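Local atomic coordinates of restriction endonuclease (Mycobacterium sp., PDB entry 4F0Q), a protein that recognises methylated cytosine in DNA and cleaves the DNA nearby, working as a tetrameric, modification-dependent restriction endonuclease. Residues 363-368 and 383-388; 397-400 and 405-408; 308-313 and 415-420. All coordinates share one frame; numbering follows the deposited sequence.

Contact 1 (363-368 and 383-388)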
loop_
_atom_site.group_PDB
_atom_site.type_symbol
_atom_site.label_atom_id
_atom_site.label_comp_id
_atom_site.label_asym_id
_atom_site.label_seq_id
_atom_site.Cartn_x
_atom_site.Cartn_y
_atom_site.Cartn_z
ATOM N N SER A 363 3.404 -11.875 -27.109
ATOM C CA SER A 363 3.531 -10.421 -27.127
ATOM C C SER A 363 3.877 -9.884 -25.744
ATOM O O SER A 363 3.732 -10.583 -24.742
ATOM C CB SER A 363 2.248 -9.766 -27.641
ATOM O OG SER A 363 2.028 -10.071 -29.007
ATOM N N SER A 364 4.328 -8.635 -25.694
ATOM C CA SER A 364 4.788 -8.051 -24.441
ATOM C C SER A 364 4.098 -6.724 -24.127
ATOM O O SER A 364 3.600 -6.043 -25.023
ATOM C CB SER A 364 6.305 -7.863 -24.476
ATOM O OG SER A 364 6.812 -7.602 -23.183
ATOM N N VAL A 365 4.075 -6.367 -22.846
ATOM C CA VAL A 365 3.466 -5.118 -22.397
ATOM C C VAL A 365 4.516 -4.024 -22.219
ATOM O O VAL A 365 5.490 -4.195 -21.486
ATOM C CB VAL A 365 2.690 -5.311 -21.078
ATOM C CG1 VAL A 365 2.253 -3.969 -20.507
ATOM C CG2 VAL A 365 1.491 -6.221 -21.298
ATOM N N SER A 366 4.303 -2.897 -22.892
ATOM C CA SER A 366 5.264 -1.798 -22.908
ATOM C C SER A 366 5.272 -1.020 -21.592
ATOM O O SER A 366 4.306 -1.076 -20.832
ATOM C CB SER A 366 4.948 -0.854 -24.070
ATOM O OG SER A 366 3.769 -0.113 -23.813
ATOM N N PRO A 367 6.373 -0.296 -21.313
ATOM C CA PRO A 367 6.452 0.563 -20.125
ATOM C C PRO A 367 5.391 1.665 -20.107
ATOM O O PRO A 367 4.957 2.077 -19.030
ATOM C CB PRO A 367 7.858 1.174 -20.224
ATOM C CG PRO A 367 8.293 0.947 -21.638
ATOM C CD PRO A 367 7.654 -0.337 -22.038
ATOM N N GLU A 368 4.984 2.135 -21.283
ATOM C CA GLU A 368 3.931 3.142 -21.373
ATOM C C GLU A 368 2.610 2.580 -20.855
ATOM O O GLU A 368 1.880 3.249 -20.120
ATOM C CB GLU A 368 3.760 3.626 -22.816
ATOM C CG GLU A 368 4.959 4.369 -23.384
ATOM C CD GLU A 368 5.824 3.495 -24.268
ATOM O OE1 GLU A 368 5.487 2.306 -24.440
ATOM O OE2 GLU A 368 6.837 3.998 -24.799
ATOM N N GLY A 383 -1.546 -0.897 -7.560
ATOM C CA GLY A 383 -2.054 -1.297 -8.857
ATOM C C GLY A 383 -1.891 -2.782 -9.107
ATOM O O GLY A 383 -1.202 -3.473 -8.358
ATOM N N VAL A 384 -2.538 -3.274 -10.158
ATOM C CA VAL A 384 -2.369 -4.659 -10.583
ATOM C C VAL A 384 -2.624 -4.795 -12.085
ATOM O O VAL A 384 -3.645 -4.339 -12.598
ATOM C CB VAL A 384 -3.263 -5.630 -9.773
ATOM C CG1 VAL A 384 -4.709 -5.157 -9.755
ATOM C CG2 VAL A 384 -3.154 -7.047 -10.320
ATOM N N TYR A 385 -1.679 -5.408 -12.790
ATOM C CA TYR A 385 -1.776 -5.544 -14.238
ATOM C C TYR A 385 -1.842 -7.014 -14.641
ATOM O O TYR A 385 -0.872 -7.755 -14.488
ATOM C CB TYR A 385 -0.591 -4.851 -14.918
ATOM C CG TYR A 385 -0.876 -4.341 -16.316
ATOM C CD1 TYR A 385 -1.480 -5.152 -17.270
ATOM C CD2 TYR A 385 -0.543 -3.041 -16.680
ATOM C CE1 TYR A 385 -1.738 -4.685 -18.546
ATOM C CE2 TYR A 385 -0.799 -2.567 -17.954
ATOM C CZ TYR A 385 -1.395 -3.392 -18.881
ATOM O OH TYR A 385 -1.652 -2.923 -20.148
ATOM N N VAL A 386 -2.995 -7.424 -15.158
ATOM C CA VAL A 386 -3.213 -8.799 -15.588
ATOM C C VAL A 386 -3.184 -8.907 -17.111
ATOM O O VAL A 386 -3.933 -8.219 -17.816
ATOM C CB VAL A 386 -4.554 -9.344 -15.064
ATOM C CG1 VAL A 386 -4.747 -10.789 -15.497
ATOM C CG2 VAL A 386 -4.620 -9.221 -13.552
ATOM N N THR A 387 -2.310 -9.772 -17.614
ATOM C CA THR A 387 -2.174 -9.965 -19.051
ATOM C C THR A 387 -1.875 -11.421 -19.389
ATOM O O THR A 387 -1.319 -12.158 -18.573
ATOM C CB THR A 387 -1.076 -9.051 -19.642
ATOM O OG1 THR A 387 -0.945 -9.294 -21.048
ATOM C CG2 THR A 387 0.261 -9.303 -18.957
ATOM N N THR A 388 -2.257 -11.832 -20.593
ATOM C CA THR A 388 -2.000 -13.187 -21.062
ATOM C C THR A 388 -0.566 -13.328 -21.563
ATOM O O THR A 388 -0.047 -14.437 -21.688
ATOM C CB THR A 388 -2.973 -13.587 -22.187
ATOM O OG1 THR A 388 -2.951 -12.589 -23.214
ATOM C CG2 THR A 388 -4.390 -13.714 -21.648
#
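Val365 reaches down onto Tyr385 and Thr387, two residues whose side chains rise from the same side of strand 383-387. From its CB the valine forks, each methyl taking one partner. CG1, anti to the backbone N (chi1 171°), goes to the tyrosine: it lies 4.0 Å from Tyr385 CZ and 4.1 Å from Tyr385 OH. The valine and tyrosine side chains come from opposite directions, the methyl reaching the phenol end of the ring at a slant. CG2, beside the backbone N, goes to the threonine, 3.9 Å from Thr387 OG1 and 4.1 Å from Thr387 CG2, the two side chains passing alongside one another with opposed headings. No hydrogen bond links the segments; the threonine hydroxyl is instead bonded to the carbonyl of Lys357 and the amide of Gly389, so the oxygen facing CG2 has its polar partners away from the valine. All three touching residues are buried, and Val370 and Val373 of helix 367-374 add apolar cover to the tyrosine, whose ring also meets Phe391 edge-to-face. Ser366, directly after the valine, sits at the N-cap position, right before that helix. The tyrosine also touches Gln355, a residue of the magnesium site. Strand 383-387 and the helix packed on it thus form part of a PD-(D/E)XK-type nuclease core beside the metal site.

Contact 2 (397-400 and 405-408); sequences VEII and PVVL
In the crossover between neighbouring parallel strands 381-387 and 406-409 of the nuclease sheet, helix 393-401 packs back on the second strand through Ile399. The fit rests on one aliphatic side chain set against two, Val406 and Leu408, alternate residues of the strand. Ile399 carries its ethyl arm beside the backbone N and nearly fully extended (chi2 176°), which delivers CD1 to both partners: CD1 is 3.8 Å from Val406 CG1 and 4.0 Å from Leu408 CD2. Two more carbons add to the first of these meetings, Ile399 CG1 and Ile399 CG2 each lying 4.1 Å from Val406 CG1, so that this single valine methyl lies against both branches of the isoleucine. The valine and isoleucine side chains lie roughly perpendicular. Leucine and isoleucine meet end to end, and CD1 of Leu408 stands as near to Ile399 CD1 as its sister methyl does, so that the isoleucine tip faces the fork between the two leucine methyls. This is the helix-on-sheet layer of an alpha/beta nuclease core, and the strand is the outermost of the five-stranded sheet within this chain. Val370 of helix 367-374 and Tyr404 also touch Ile399, extending the apolar patch. On the next residue back, the acidic group of Glu398 forms salt bridges with Arg372 and Arg376 of the second subunit, while the carbonyl of Val406 accepts a hydrogen bond from Thr348 of the third subunit.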
loop_
_atom_site.group_PDB
_atom_site.type_symbol
_atom_site.label_atom_id
_atom_site.label_comp_id
_atom_site.label_asym_id
_atom_site.label_seq_id
_atom_site.Cartn_x
_atom_site.Cartn_y
_atom_site.Cartn_z
ATOM N N VAL A 397 12.133 -2.824 -15.479
ATOM C CA VAL A 397 13.246 -1.984 -15.047
ATOM C C VAL A 397 12.751 -0.649 -14.495
ATOM O O VAL A 397 13.191 -0.202 -13.436
ATOM C CB VAL A 397 14.252 -1.739 -16.198
ATOM C CG1 VAL A 397 15.164 -0.562 -15.880
ATOM C CG2 VAL A 397 15.069 -2.995 -16.466
ATOM N N GLU A 398 11.820 -0.024 -15.209
ATOM C CA GLU A 398 11.264 1.252 -14.774
ATOM C C GLU A 398 10.388 1.100 -13.531
ATOM O O GLU A 398 10.245 2.037 -12.747
ATOM C CB GLU A 398 10.487 1.916 -15.912
ATOM C CG GLU A 398 11.361 2.300 -17.097
ATOM C CD GLU A 398 10.564 2.828 -18.269
ATOM O OE1 GLU A 398 11.135 2.951 -19.372
ATOM O OE2 GLU A 398 9.366 3.130 -18.087
ATOM N N ILE A 399 9.805 -0.083 -13.353
ATOM C CA ILE A 399 9.023 -0.372 -12.154
ATOM C C ILE A 399 9.929 -0.510 -10.931
ATOM O O ILE A 399 9.648 0.048 -9.870
ATOM C CB ILE A 399 8.181 -1.655 -12.318
ATOM C CG1 ILE A 399 7.035 -1.419 -13.302
ATOM C CG2 ILE A 399 7.620 -2.108 -10.979
ATOM C CD1 ILE A 399 6.215 -2.657 -13.588
ATOM N N ILE A 400 11.020 -1.251 -11.092
ATOM C CA ILE A 400 11.979 -1.463 -10.012
ATOM C C ILE A 400 12.707 -0.175 -9.629
ATOM O O ILE A 400 12.814 0.159 -8.448
ATOM C CB ILE A 400 13.020 -2.534 -10.395
ATOM C CG1 ILE A 400 12.338 -3.884 -10.613
ATOM C CG2 ILE A 400 14.092 -2.650 -9.321
ATOM C CD1 ILE A 400 13.240 -4.928 -11.222
ATOM N N PRO A 405 4.470 0.805 -7.259
ATOM C CA PRO A 405 3.665 -0.129 -6.465
ATOM C C PRO A 405 2.606 -0.832 -7.309
ATOM O O PRO A 405 1.413 -0.592 -7.123
ATOM C CB PRO A 405 2.992 0.783 -5.441
ATOM C CG PRO A 405 2.890 2.099 -6.128
ATOM C CD PRO A 405 4.123 2.210 -6.981
ATOM N N VAL A 406 3.042 -1.691 -8.222
ATOM C CA VAL A 406 2.119 -2.410 -9.090
ATOM C C VAL A 406 2.405 -3.910 -9.092
ATOM O O VAL A 406 3.542 -4.340 -9.287
ATOM C CB VAL A 406 2.149 -1.853 -10.535
ATOM C CG1 VAL A 406 3.582 -1.732 -11.038
ATOM C CG2 VAL A 406 1.312 -2.718 -11.467
ATOM N N VAL A 407 1.365 -4.703 -8.856
ATOM C CA VAL A 407 1.484 -6.154 -8.883
ATOM C C VAL A 407 1.382 -6.656 -10.318
ATOM O O VAL A 407 0.441 -6.321 -11.036
ATOM C CB VAL A 407 0.391 -6.822 -8.027
ATOM C CG1 VAL A 407 0.500 -8.337 -8.110
ATOM C CG2 VAL A 407 0.488 -6.354 -6.585
ATOM N N LEU A 408 2.359 -7.457 -10.734
ATOM C CA LEU A 408 2.392 -7.972 -12.098
ATOM C C LEU A 408 1.843 -9.391 -12.183
ATOM O O LEU A 408 2.322 -10.295 -11.501
ATOM C CB LEU A 408 3.816 -7.933 -12.653
ATOM C CG LEU A 408 4.466 -6.555 -12.781
ATOM C CD1 LEU A 408 5.828 -6.667 -13.449
ATOM C CD2 LEU A 408 3.563 -5.603 -13.550
#

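Contact 3 (308-313 and 415-420); sequences AAEVFR and AATVRR
Thr417 and Glu310 bury the largest areas where helix 308-313 crosses helix 415-420 almost perpendicularly (91°, axes 10.1 Å apart at closest approach). The threonine's methyl CG2 lies 3.7 Å from Glu310 CG and 3.9 Å from Glu310 CB, the two side chains lying side by side but pointing opposite ways. Its other branch faces Val311, whose CG2 is 3.7 Å from Thr417 OG1; that hydroxyl is hydrogen-bonded to the carbonyl of Thr413, one turn back in its own helix. Glu310 leaves its helix with CG anti to the backbone N and then bends at chi2 (67°), turning the carboxylate toward Arg313 of the same helix. There Arg313 NE bonds to Glu310 OE1 at 3.1 Å, coming from above the carboxylate plane, and Arg313 NH2 forms a salt bridge with Glu310 OE2 at 3.0 Å. Arg420 presents the edge of its guanidinium to Glu310 CG, with NH1 still 4.3 Å from Glu310 OE2. No hydrogen bond or salt bridge joins the two segments, then; they meet by van der Waals packing, mostly of carbon on carbon, while the second arginine probably adds a modest electrostatic attraction to a carboxylate already paired within its helix.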
loop_
_atom_site.group_PDB
_atom_site.type_symbol
_atom_site.label_atom_id
_atom_site.label_comp_id
_atom_site.label_asym_id
_atom_site.label_seq_id
_atom_site.Cartn_x
_atom_site.Cartn_y
_atom_site.Cartn_z
ATOM N N ALA A 308 -7.075 -11.355 -9.708
ATOM C CA ALA A 308 -6.361 -10.426 -8.841
ATOM C C ALA A 308 -6.754 -10.661 -7.391
ATOM O O ALA A 308 -5.894 -10.732 -6.510
ATOM C CB ALA A 308 -6.648 -8.991 -9.246
ATOM N N ALA A 309 -8.058 -10.789 -7.152
ATOM C CA ALA A 309 -8.566 -11.079 -5.814
ATOM C C ALA A 309 -7.941 -12.352 -5.246
ATOM O O ALA A 309 -7.514 -12.388 -4.087
ATOM C CB ALA A 309 -10.081 -11.200 -5.839
ATOM N N GLU A 310 -7.876 -13.390 -6.075
ATOM C CA GLU A 310 -7.299 -14.667 -5.661
ATOM C C GLU A 310 -5.810 -14.543 -5.327
ATOM O O GLU A 310 -5.346 -15.048 -4.301
ATOM C CB GLU A 310 -7.512 -15.727 -6.746
ATOM C CG GLU A 310 -6.970 -17.102 -6.390
ATOM C CD GLU A 310 -7.720 -17.753 -5.241
ATOM O OE1 GLU A 310 -8.906 -17.419 -5.033
ATOM O OE2 GLU A 310 -7.119 -18.599 -4.543
ATOM N N VAL A 311 -5.074 -13.866 -6.201
ATOM C CA VAL A 311 -3.642 -13.653 -6.019
ATOM C C VAL A 311 -3.366 -12.890 -4.730
ATOM O O VAL A 311 -2.443 -13.223 -3.986
ATOM C CB VAL A 311 -3.027 -12.898 -7.220
ATOM C CG1 VAL A 311 -1.618 -12.429 -6.904
ATOM C CG2 VAL A 311 -3.028 -13.779 -8.460
ATOM N N PHE A 312 -4.178 -11.873 -4.460
ATOM C CA PHE A 312 -4.035 -11.114 -3.225
ATOM C C PHE A 312 -4.379 -11.930 -1.982
ATOM O O PHE A 312 -3.664 -11.862 -0.984
ATOM C CB PHE A 312 -4.845 -9.817 -3.268
ATOM C CG PHE A 312 -4.188 -8.722 -4.059
ATOM C CD1 PHE A 312 -2.968 -8.198 -3.658
ATOM C CD2 PHE A 312 -4.789 -8.210 -5.197
ATOM C CE1 PHE A 312 -2.358 -7.189 -4.379
ATOM C CE2 PHE A 312 -4.186 -7.202 -5.923
ATOM C CZ PHE A 312 -2.968 -6.690 -5.513
ATOM N N ARG A 313 -5.458 -12.705 -2.040
ATOM C CA ARG A 313 -5.827 -13.530 -0.894
ATOM C C ARG A 313 -4.817 -14.642 -0.646
ATOM O O ARG A 313 -4.717 -15.166 0.461
ATOM C CB ARG A 313 -7.227 -14.125 -1.061
ATOM C CG ARG A 313 -7.275 -15.542 -1.619
ATOM C CD ARG A 313 -8.557 -16.234 -1.243
ATOM N NE ARG A 313 -8.751 -17.484 -1.974
ATOM C CZ ARG A 313 -8.405 -18.688 -1.526
ATOM N NH1 ARG A 313 -7.824 -18.811 -0.345
ATOM N NH2 ARG A 313 -8.643 -19.768 -2.259
ATOM N N ALA A 415 -2.420 -18.231 -15.736
ATOM C CA ALA A 415 -2.803 -19.603 -16.053
ATOM C C ALA A 415 -2.872 -20.470 -14.800
ATOM O O ALA A 415 -3.840 -21.206 -14.598
ATOM C CB ALA A 415 -1.836 -20.202 -17.060
ATOM N N ALA A 416 -1.842 -20.376 -13.964
ATOM C CA ALA A 416 -1.787 -21.144 -12.723
ATOM C C ALA A 416 -2.942 -20.783 -11.792
ATOM O O ALA A 416 -3.618 -21.663 -11.246
ATOM C CB ALA A 416 -0.451 -20.927 -12.025
ATOM N N THR A 417 -3.164 -19.482 -11.624
ATOM C CA THR A 417 -4.227 -18.986 -10.759
ATOM C C THR A 417 -5.594 -19.438 -11.254
ATOM O O THR A 417 -6.409 -19.928 -10.479
ATOM C CB THR A 417 -4.212 -17.449 -10.667
ATOM O OG1 THR A 417 -2.910 -17.002 -10.268
ATOM C CG2 THR A 417 -5.245 -16.963 -9.662
ATOM N N VAL A 418 -5.835 -19.271 -12.552
ATOM C CA VAL A 418 -7.098 -19.672 -13.162
ATOM C C VAL A 418 -7.337 -21.173 -13.008
ATOM O O VAL A 418 -8.442 -21.601 -12.672
ATOM C CB VAL A 418 -7.158 -19.269 -14.655
ATOM C CG1 VAL A 418 -8.220 -20.065 -15.392
ATOM C CG2 VAL A 418 -7.418 -17.776 -14.790
ATOM N N ARG A 419 -6.296 -21.965 -13.239
ATOM C CA ARG A 419 -6.388 -23.411 -13.064
ATOM C C ARG A 419 -6.731 -23.783 -11.623
ATOM O O ARG A 419 -7.571 -24.655 -11.382
ATOM C CB ARG A 419 -5.090 -24.094 -13.499
ATOM C CG ARG A 419 -4.992 -24.334 -14.996
ATOM C CD ARG A 419 -3.619 -24.849 -15.386
ATOM N NE ARG A 419 -3.134 -25.870 -14.463
ATOM C CZ ARG A 419 -3.414 -27.164 -14.562
ATOM N NH1 ARG A 419 -4.184 -27.604 -15.548
ATOM N NH2 ARG A 419 -2.927 -28.019 -13.673
ATOM N N ARG A 420 -6.086 -23.115 -10.671
ATOM C CA ARG A 420 -6.371 -23.346 -9.256
ATOM C C ARG A 420 -7.826 -23.011 -8.920
ATOM O O ARG A 420 -8.518 -23.798 -8.272
ATOM C CB ARG A 420 -5.428 -22.523 -8.375
ATOM C CG ARG A 420 -5.469 -22.900 -6.901
ATOM C CD ARG A 420 -4.698 -21.905 -6.040
ATOM N NE ARG A 420 -3.370 -21.620 -6.576
ATOM C CZ ARG A 420 -3.013 -20.454 -7.105
ATOM N NH1 ARG A 420 -3.883 -19.455 -7.162
ATOM N NH2 ARG A 420 -1.783 -20.282 -7.572
#

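In the fold
All three contacts meet at the strand pair 381-387 and 406-409. Contacts 1 and 2, with centres about 10 Å apart, share it directly: Gly383 O to Val407 N and Tyr385 N to Val407 O, both 2.9 Å, are probable hydrogen bonds in the sheet. Contact 3, whose loop encloses the other two along the chain, meets them through Phe312, with CZ 3.6 Å from Val407 CG2, and through Ala308 against Val384; its centre is about 17 Å from that of contact 1 and about 19 Å from that of contact 2. Proximity to the metal differs: the magnesium ion is about 6 Å from the Tyr385 side chain and about 13 Å from that of Val406. Contacts 2 and 3 both touch the third subunit.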